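Local structure of proximal thread matrix protein 1 (Mytilus galloprovincialis, 4CN9) at residues A[53-58]-A[98-103]; A[142-147]-A[179-184]; A[196-201]-A[218-223]. The protein probably binds collagen as a matrix protein of the mussel byssus, and carries zinc in a metal-ion-dependent adhesion site (MIDAS). One frame throughout, in Å; residues are numbered along the deposited sequence.

Overall arrangement
All three interactions lie in the first von Willebrand factor type A domain of the chain. Interactions 1 and 3 are buried pairings of parallel strands in the same sheet, their centres about 17 Å apart: 54-61 with 100-106 towards one side, 195-202 with the outermost strand 221-224 on the other. Both rest on regular backbone hydrogen bonds with apolar side chains against the flanking helices. Interaction 2 is partly buried and joins no strands: it sets the start of helix 142-153 against the loop leading into helix 183-192, through glycine, proline, a threonine hydroxyl and a water. Helix 183-192 runs on into strand 195-202 of interaction 3.

Interaction 1: A[53-58]-A[98-103]; sequences QADIIV and GSQFGV
Strands 54-58 and 100-103 run parallel, their axes 4.7 Å apart at the closest and 17° from each other, pairing Asp55 with Gln100, Ile56 with Phe101, Ile57 with Gly102 and Val58 with Val103. They are neighbours in the central sheet of a von Willebrand factor A domain, a Rossmann-like alpha/beta fold. Backbone bonds alternate across the seam: Ile56 N gives a nearly straight one to Gln100 O (2.9 Å), and Ile56 O receives Gly102 N. Phe101, Ile56 and Val58 share one face of the sheet. The Phe101 ring, its CG roughly opposite the backbone N (chi1 -150°), swings across toward 54-58, where CZ meets Val58 CG2 at 3.6 Å and CE2 meets Ile56 CG2 at 3.9 Å. Val81 and Val85 of helix 73-85 touch the same ring, so a large flat apolar residue bridges strand and helix well. A serine in place of Phe101 would probably leave Ile56 CG2, Val58 CG2 and the helix valines facing a gap. On the other face Gly102 suits its place by having no side chain, because Ile57 CD1 reaches to 4.0 Å from Gly102 CA. Asp55, on that face too, has its carboxylate paired with Lys165 in a salt bridge, which would offset a buried negative charge. Before strand 100-103 begins, a side chain takes over the backbone's role: Ser99 OG, which is also hydrogen-bonded to Thr90, accepts the N-H of Ala54 at 2.8 Å.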
loop_
_atom_site.group_PDB
_atom_site.type_symbol
_atom_site.label_atom_id
_atom_site.label_comp_id
_atom_site.label_asym_id
_atom_site.label_seq_id
_atom_site.Cartn_x
_atom_site.Cartn_y
_atom_site.Cartn_z
ATOM N N GLN A 53 8.744 -16.383 7.459
ATOM C CA GLN A 53 7.755 -17.456 7.571
ATOM C C GLN A 53 6.387 -16.953 7.141
ATOM O O GLN A 53 5.861 -15.997 7.703
ATOM C CB GLN A 53 7.689 -17.998 8.998
ATOM C CG GLN A 53 8.914 -18.812 9.375
ATOM C CD GLN A 53 8.901 -19.253 10.822
ATOM O OE1 GLN A 53 7.841 -19.361 11.445
ATOM N NE2 GLN A 53 10.086 -19.512 11.369
ATOM N N ALA A 54 5.807 -17.607 6.144
ATOM C CA ALA A 54 4.631 -17.066 5.476
ATOM C C ALA A 54 3.702 -18.166 4.979
ATOM O O ALA A 54 4.138 -19.290 4.697
ATOM C CB ALA A 54 5.064 -16.192 4.294
ATOM N N ASP A 55 2.419 -17.817 4.889
ATOM C CA ASP A 55 1.440 -18.584 4.128
ATOM C C ASP A 55 1.156 -17.762 2.857
ATOM O O ASP A 55 0.681 -16.622 2.927
ATOM C CB ASP A 55 0.165 -18.831 4.956
ATOM C CG ASP A 55 0.365 -19.861 6.082
ATOM O OD1 ASP A 55 1.176 -20.800 5.923
ATOM O OD2 ASP A 55 -0.315 -19.734 7.133
ATOM N N ILE A 56 1.525 -18.313 1.704
ATOM C CA ILE A 56 1.433 -17.603 0.440
ATOM C C ILE A 56 0.358 -18.232 -0.457
ATOM O O ILE A 56 0.368 -19.429 -0.704
ATOM C CB ILE A 56 2.782 -17.614 -0.300
ATOM C CG1 ILE A 56 3.887 -17.010 0.587
ATOM C CG2 ILE A 56 2.678 -16.842 -1.588
ATOM C CD1 ILE A 56 5.234 -17.686 0.421
ATOM N N ILE A 57 -0.583 -17.408 -0.901
ATOM C CA ILE A 57 -1.594 -17.814 -1.850
ATOM C C ILE A 57 -1.385 -17.080 -3.156
ATOM O O ILE A 57 -1.327 -15.855 -3.186
ATOM C CB ILE A 57 -3.009 -17.496 -1.331
ATOM C CG1 ILE A 57 -3.246 -18.213 0.002
ATOM C CG2 ILE A 57 -4.059 -17.885 -2.367
ATOM C CD1 ILE A 57 -3.317 -19.735 -0.107
ATOM N N VAL A 58 -1.246 -17.832 -4.238
ATOM C CA VAL A 58 -1.281 -17.252 -5.576
ATOM C C VAL A 58 -2.675 -17.385 -6.182
ATOM O O VAL A 58 -3.242 -18.466 -6.225
ATOM C CB VAL A 58 -0.250 -17.921 -6.516
ATOM C CG1 VAL A 58 -0.382 -17.378 -7.930
ATOM C CG2 VAL A 58 1.152 -17.709 -5.971
ATOM N N GLY A 98 7.944 -23.550 9.337
ATOM C CA GLY A 98 7.740 -23.764 7.918
ATOM C C GLY A 98 6.829 -22.742 7.259
ATOM O O GLY A 98 5.951 -22.173 7.903
ATOM N N SER A 99 7.055 -22.500 5.969
ATOM C CA SER A 99 6.134 -21.715 5.158
ATOM C C SER A 99 5.282 -22.633 4.277
ATOM O O SER A 99 5.679 -23.758 3.944
ATOM C CB SER A 99 6.895 -20.723 4.285
ATOM O OG SER A 99 7.361 -19.617 5.041
ATOM N N GLN A 100 4.105 -22.146 3.901
ATOM C CA GLN A 100 3.210 -22.903 3.042
ATOM C C GLN A 100 2.784 -22.118 1.822
ATOM O O GLN A 100 2.788 -20.886 1.807
ATOM C CB GLN A 100 1.969 -23.341 3.808
ATOM C CG GLN A 100 2.225 -24.410 4.844
ATOM C CD GLN A 100 1.034 -24.585 5.753
ATOM O OE1 GLN A 100 0.438 -23.601 6.216
ATOM N NE2 GLN A 100 0.653 -25.824 5.990
ATOM N N PHE A 101 2.387 -22.866 0.807
ATOM C CA PHE A 101 2.034 -22.315 -0.480
ATOM C C PHE A 101 0.726 -22.949 -0.948
ATOM O O PHE A 101 0.552 -24.157 -0.819
ATOM C CB PHE A 101 3.144 -22.684 -1.455
ATOM C CG PHE A 101 3.334 -21.713 -2.541
ATOM C CD1 PHE A 101 2.575 -21.800 -3.701
ATOM C CD2 PHE A 101 4.267 -20.718 -2.428
ATOM C CE1 PHE A 101 2.748 -20.896 -4.722
ATOM C CE2 PHE A 101 4.448 -19.804 -3.457
ATOM C CZ PHE A 101 3.696 -19.897 -4.598
ATOM N N GLY A 102 -0.178 -22.130 -1.487
ATOM C CA GLY A 102 -1.399 -22.609 -2.109
ATOM C C GLY A 102 -1.731 -21.831 -3.378
ATOM O O GLY A 102 -1.277 -20.701 -3.576
ATOM N N VAL A 103 -2.536 -22.432 -4.245
ATOM C CA VAL A 103 -2.889 -21.793 -5.498
ATOM C C VAL A 103 -4.371 -21.917 -5.746
ATOM O O VAL A 103 -4.956 -23.004 -5.624
ATOM C CB VAL A 103 -2.146 -22.406 -6.678
ATOM C CG1 VAL A 103 -2.621 -21.776 -7.980
ATOM C CG2 VAL A 103 -0.649 -22.227 -6.509
#

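Interaction 2: A[142-147]-A[179-184]; sequences IGTGLK and AGAPPQ
Ala181 and Pro183 press against Gly143 in the first turn of helix 142-153, and these three residues bury more surface in the contact than any others. Gly143 and Pro183 come within 3.6 Å between their CA atoms, an approach possible because glycine presents only hydrogens: a CB here would clash with Ala181 O and Pro183 N. Instead Gly143 CA directs a C-H at Ala181 O, 3.2 Å away. The methyl of Ala181 points toward the helix and lies against its backbone, with CB 3.8 Å from Thr144 N; it is small enough to fit there. Pro183 turns its ring beside the same glycine, CB 3.9 Å from Gly143 CA, and suits the first turn of helix 183-192, where its missing N-H costs no helical bond. Beyond it, Leu146 CD1 comes to 3.8 Å from Pro183 O, and the leucine continues onto Ala187 and Leu190 of that helix. Thr144 supplies the polar grip. Its OG1 lies beside its own backbone N (chi1 -55°) and accepts the N-H of Ala181 at 3.0 Å, with an angle of 162° at the hydrogen; the same hydroxyl is hydrogen-bonded to Glu141. A water fills the corner next to it, donating to Ala179 O and to Ala181 O and accepting from Thr144 N, a helix-start N-H. Gly180 makes the turn with positive phi (81°), which glycine takes readily. The arrangement packs two helix starts at the end of the A domain that holds the metal site: the side chain of Ile142, in the first turn of its helix, is about 9 Å from that of the zinc ligand Asp174, close to the MIDAS.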
loop_
_atom_site.group_PDB
_atom_site.type_symbol
_atom_site.label_atom_id
_atom_site.label_comp_id
_atom_site.label_asym_id
_atom_site.label_seq_id
_atom_site.Cartn_x
_atom_site.Cartn_y
_atom_site.Cartn_z
ATOM N N ILE A 142 -12.303 -11.109 -10.319
ATOM C CA ILE A 142 -11.220 -10.835 -9.394
ATOM C C ILE A 142 -11.755 -10.786 -7.957
ATOM O O ILE A 142 -11.150 -11.328 -7.028
ATOM C CB ILE A 142 -10.504 -9.507 -9.760
ATOM C CG1 ILE A 142 -9.822 -9.646 -11.134
ATOM C CG2 ILE A 142 -9.515 -9.112 -8.668
ATOM C CD1 ILE A 142 -8.949 -8.447 -11.560
ATOM N N GLY A 143 -12.886 -10.122 -7.768
ATOM C CA GLY A 143 -13.442 -9.971 -6.437
ATOM C C GLY A 143 -13.884 -11.294 -5.842
ATOM O O GLY A 143 -13.700 -11.522 -4.645
ATOM N N THR A 144 -14.472 -12.162 -6.663
ATOM C CA THR A 144 -14.891 -13.482 -6.188
ATOM C C THR A 144 -13.668 -14.265 -5.752
ATOM O O THR A 144 -13.700 -14.962 -4.743
ATOM C CB THR A 144 -15.680 -14.260 -7.247
ATOM O OG1 THR A 144 -16.791 -13.467 -7.668
ATOM C CG2 THR A 144 -16.200 -15.583 -6.695
ATOM N N GLY A 145 -12.570 -14.121 -6.495
ATOM C CA GLY A 145 -11.311 -14.749 -6.118
ATOM C C GLY A 145 -10.817 -14.271 -4.759
ATOM O O GLY A 145 -10.440 -15.080 -3.905
ATOM N N LEU A 146 -10.823 -12.956 -4.547
ATOM C CA LEU A 146 -10.361 -12.378 -3.289
ATOM C C LEU A 146 -11.217 -12.841 -2.103
ATOM O O LEU A 146 -10.699 -13.096 -1.024
ATOM C CB LEU A 146 -10.362 -10.849 -3.375
ATOM C CG LEU A 146 -9.328 -10.263 -4.339
ATOM C CD1 LEU A 146 -9.586 -8.783 -4.615
ATOM C CD2 LEU A 146 -7.928 -10.466 -3.795
ATOM N N LYS A 147 -12.522 -12.933 -2.325
ATOM C CA LYS A 147 -13.467 -13.406 -1.315
ATOM C C LYS A 147 -13.164 -14.853 -0.952
ATOM O O LYS A 147 -13.083 -15.220 0.226
ATOM C CB LYS A 147 -14.884 -13.301 -1.872
ATOM C CG LYS A 147 -15.992 -13.756 -0.924
ATOM C CD LYS A 147 -17.349 -13.676 -1.632
ATOM C CE LYS A 147 -18.396 -14.528 -0.943
ATOM N NZ LYS A 147 -18.784 -13.945 0.359
ATOM N N ALA A 179 -17.393 -9.328 -13.510
ATOM C CA ALA A 179 -18.505 -10.087 -12.960
ATOM C C ALA A 179 -18.180 -10.512 -11.530
ATOM O O ALA A 179 -17.041 -10.397 -11.086
ATOM C CB ALA A 179 -18.800 -11.300 -13.833
ATOM N N GLY A 180 -19.191 -10.964 -10.803
ATOM C CA GLY A 180 -19.003 -11.512 -9.469
ATOM C C GLY A 180 -18.891 -10.466 -8.378
ATOM O O GLY A 180 -19.339 -9.331 -8.534
ATOM N N ALA A 181 -18.275 -10.851 -7.266
ATOM C CA ALA A 181 -18.151 -9.964 -6.115
ATOM C C ALA A 181 -17.369 -8.700 -6.474
ATOM O O ALA A 181 -16.340 -8.772 -7.143
ATOM C CB ALA A 181 -17.489 -10.697 -4.973
ATOM N N PRO A 182 -17.863 -7.528 -6.045
ATOM C CA PRO A 182 -17.142 -6.271 -6.300
ATOM C C PRO A 182 -15.763 -6.306 -5.648
ATOM O O PRO A 182 -15.681 -6.546 -4.449
ATOM C CB PRO A 182 -18.039 -5.205 -5.657
ATOM C CG PRO A 182 -18.934 -5.945 -4.721
ATOM C CD PRO A 182 -19.113 -7.311 -5.295
ATOM N N PRO A 183 -14.693 -6.103 -6.438
ATOM C CA PRO A 183 -13.318 -6.387 -6.003
ATOM C C PRO A 183 -12.735 -5.431 -4.961
ATOM O O PRO A 183 -11.980 -5.872 -4.102
ATOM C CB PRO A 183 -12.512 -6.305 -7.314
ATOM C CG PRO A 183 -13.320 -5.447 -8.204
ATOM C CD PRO A 183 -14.747 -5.744 -7.866
ATOM N N GLN A 184 -13.072 -4.149 -5.019
ATOM C CA GLN A 184 -12.460 -3.202 -4.096
ATOM C C GLN A 184 -12.882 -3.535 -2.678
ATOM O O GLN A 184 -12.065 -3.537 -1.754
ATOM C CB GLN A 184 -12.830 -1.770 -4.464
ATOM C CG GLN A 184 -12.493 -1.452 -5.887
ATOM C CD GLN A 184 -11.049 -1.770 -6.181
ATOM O OE1 GLN A 184 -10.231 -1.831 -5.262
ATOM N NE2 GLN A 184 -10.725 -2.000 -7.462
HETATM O O HOH W 1 -15.541 -10.350 -9.014
#

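Interaction 3: A[196-201]-A[218-223]; sequences TVIAIG and KNYVLT
Tyr220 O takes the N-H of Ala199 at 3.0 Å and so begins the pairing of strand 196-201 with strand 221-223, two parallel strands of a beta-alpha-beta crossover whose helix is 208-214. The pattern then alternates: Ala199 O receives Leu222 N, and Gly201 N gives to Leu222 O at 2.8 Å, each bond close to straight. The strand axes make an angle of 18°, as in a gently twisted sheet. Ahead of the last strand, Tyr220 still belongs to a short 3-10 segment, and its ring extends back alongside 196-201, toward Thr196. With CG beside the backbone N (chi1 -74°), the ring reaches Ile198 with CD2, 3.9 Å from Ile198 CG1, while its CE2 comes to 3.7 Å from Thr196 CG2. A long aromatic suits this site because one side chain spans both residues. Ile200 and Leu222 share a face of the sheet, on which helix 234-241 packs: Val237 touches both, Leu236 touches Leu222, and Leu240 touches Ile198. On the opposite face Val221 meets Leu211 and Glu212 of helix 208-214. Ala199, also on that side, approaches Val221 only loosely, its CB 4.4 Å from Val221 CG2. Further out, the edge of 196-201 turned away from 221-223 is bonded to strand 166-173, where the backbone of Ile198 is hydrogen-bonded to Val169 and Leu171, while OG1 of Thr216, just before the 3-10 segment, accepts the N-H of Val197. At the far end of the pairing Thr223 CA sends a C-H to Gly201 O, 3.3 Å away.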
loop_
_atom_site.group_PDB
_atom_site.type_symbol
_atom_site.label_atom_id
_atom_site.label_comp_id
_atom_site.label_asym_id
_atom_site.label_seq_id
_atom_site.Cartn_x
_atom_site.Cartn_y
_atom_site.Cartn_z
ATOM N N THR A 196 -1.050 -9.136 3.092
ATOM C CA THR A 196 -0.356 -8.348 2.077
ATOM C C THR A 196 -0.852 -8.793 0.710
ATOM O O THR A 196 -0.942 -9.996 0.453
ATOM C CB THR A 196 1.172 -8.569 2.125
ATOM O OG1 THR A 196 1.671 -8.236 3.421
ATOM C CG2 THR A 196 1.889 -7.713 1.086
ATOM N N VAL A 197 -1.169 -7.836 -0.162
ATOM C CA VAL A 197 -1.623 -8.148 -1.502
ATOM C C VAL A 197 -0.700 -7.536 -2.574
ATOM O O VAL A 197 -0.465 -6.322 -2.614
ATOM C CB VAL A 197 -3.077 -7.699 -1.717
ATOM C CG1 VAL A 197 -3.558 -8.103 -3.088
ATOM C CG2 VAL A 197 -3.982 -8.289 -0.636
ATOM N N ILE A 198 -0.165 -8.405 -3.424
ATOM C CA ILE A 198 0.646 -7.990 -4.564
ATOM C C ILE A 198 -0.161 -8.326 -5.807
ATOM O O ILE A 198 -0.765 -9.405 -5.893
ATOM C CB ILE A 198 2.012 -8.730 -4.581
ATOM C CG1 ILE A 198 2.851 -8.294 -3.379
ATOM C CG2 ILE A 198 2.769 -8.463 -5.881
ATOM C CD1 ILE A 198 3.850 -9.345 -2.880
ATOM N N ALA A 199 -0.205 -7.395 -6.753
ATOM C CA ALA A 199 -0.960 -7.584 -7.982
ATOM C C ALA A 199 -0.045 -7.462 -9.211
ATOM O O ALA A 199 0.680 -6.479 -9.361
ATOM C CB ALA A 199 -2.077 -6.553 -8.070
ATOM N N ILE A 200 -0.088 -8.472 -10.069
ATOM C CA ILE A 200 0.633 -8.480 -11.336
ATOM C C ILE A 200 -0.337 -8.452 -12.510
ATOM O O ILE A 200 -1.213 -9.331 -12.658
ATOM C CB ILE A 200 1.521 -9.721 -11.481
ATOM C CG1 ILE A 200 2.511 -9.813 -10.323
ATOM C CG2 ILE A 200 2.256 -9.684 -12.834
ATOM C CD1 ILE A 200 3.121 -11.173 -10.116
ATOM N N GLY A 201 -0.170 -7.436 -13.347
ATOM C CA GLY A 201 -0.974 -7.250 -14.533
ATOM C C GLY A 201 -0.170 -7.569 -15.782
ATOM O O GLY A 201 0.952 -7.104 -15.949
ATOM N N LYS A 218 -0.050 1.248 -3.985
ATOM C CA LYS A 218 0.110 1.387 -5.431
ATOM C C LYS A 218 1.402 0.774 -5.957
ATOM O O LYS A 218 1.414 0.233 -7.061
ATOM C CB LYS A 218 0.050 2.854 -5.847
ATOM C CG LYS A 218 -1.302 3.498 -5.667
ATOM C CD LYS A 218 -1.176 5.005 -5.922
ATOM C CE LYS A 218 -2.502 5.717 -5.779
ATOM N NZ LYS A 218 -2.301 7.197 -5.786
ATOM N N ASN A 219 2.489 0.842 -5.196
ATOM C CA ASN A 219 3.719 0.228 -5.687
ATOM C C ASN A 219 3.836 -1.272 -5.427
ATOM O O ASN A 219 4.865 -1.860 -5.718
ATOM C CB ASN A 219 4.991 0.972 -5.265
ATOM C CG ASN A 219 5.042 1.292 -3.795
ATOM O OD1 ASN A 219 4.474 0.587 -2.953
ATOM N ND2 ASN A 219 5.756 2.378 -3.469
ATOM N N TYR A 220 2.769 -1.890 -4.920
ATOM C CA TYR A 220 2.674 -3.349 -4.897
ATOM C C TYR A 220 1.998 -3.888 -6.165
ATOM O O TYR A 220 1.636 -5.076 -6.237
ATOM C CB TYR A 220 1.889 -3.804 -3.667
ATOM C CG TYR A 220 2.644 -3.685 -2.366
ATOM C CD1 TYR A 220 3.120 -2.452 -1.920
ATOM C CD2 TYR A 220 2.860 -4.796 -1.569
ATOM C CE1 TYR A 220 3.803 -2.343 -0.727
ATOM C CE2 TYR A 220 3.553 -4.699 -0.364
ATOM C CZ TYR A 220 4.007 -3.471 0.055
ATOM O OH TYR A 220 4.681 -3.370 1.252
ATOM N N VAL A 221 1.799 -3.015 -7.150
ATOM C CA VAL A 221 1.287 -3.414 -8.457
ATOM C C VAL A 221 2.439 -3.469 -9.448
ATOM O O VAL A 221 3.170 -2.492 -9.610
ATOM C CB VAL A 221 0.251 -2.431 -9.001
ATOM C CG1 VAL A 221 -0.189 -2.860 -10.416
ATOM C CG2 VAL A 221 -0.951 -2.332 -8.063
ATOM N N LEU A 222 2.612 -4.619 -10.089
ATOM C CA LEU A 222 3.645 -4.792 -11.105
ATOM C C LEU A 222 2.985 -5.104 -12.445
ATOM O O LEU A 222 1.971 -5.798 -12.501
ATOM C CB LEU A 222 4.589 -5.912 -10.703
ATOM C CG LEU A 222 5.259 -5.726 -9.339
ATOM C CD1 LEU A 222 6.018 -6.961 -8.982
ATOM C CD2 LEU A 222 6.163 -4.513 -9.324
ATOM N N THR A 223 3.540 -4.562 -13.523
ATOM C CA THR A 223 2.955 -4.747 -14.847
ATOM C C THR A 223 4.013 -5.204 -15.846
ATOM O O THR A 223 5.194 -4.897 -15.712
ATOM C CB THR A 223 2.298 -3.454 -15.376
ATOM O OG1 THR A 223 3.297 -2.443 -15.541
ATOM C CG2 THR A 223 1.233 -2.952 -14.410
#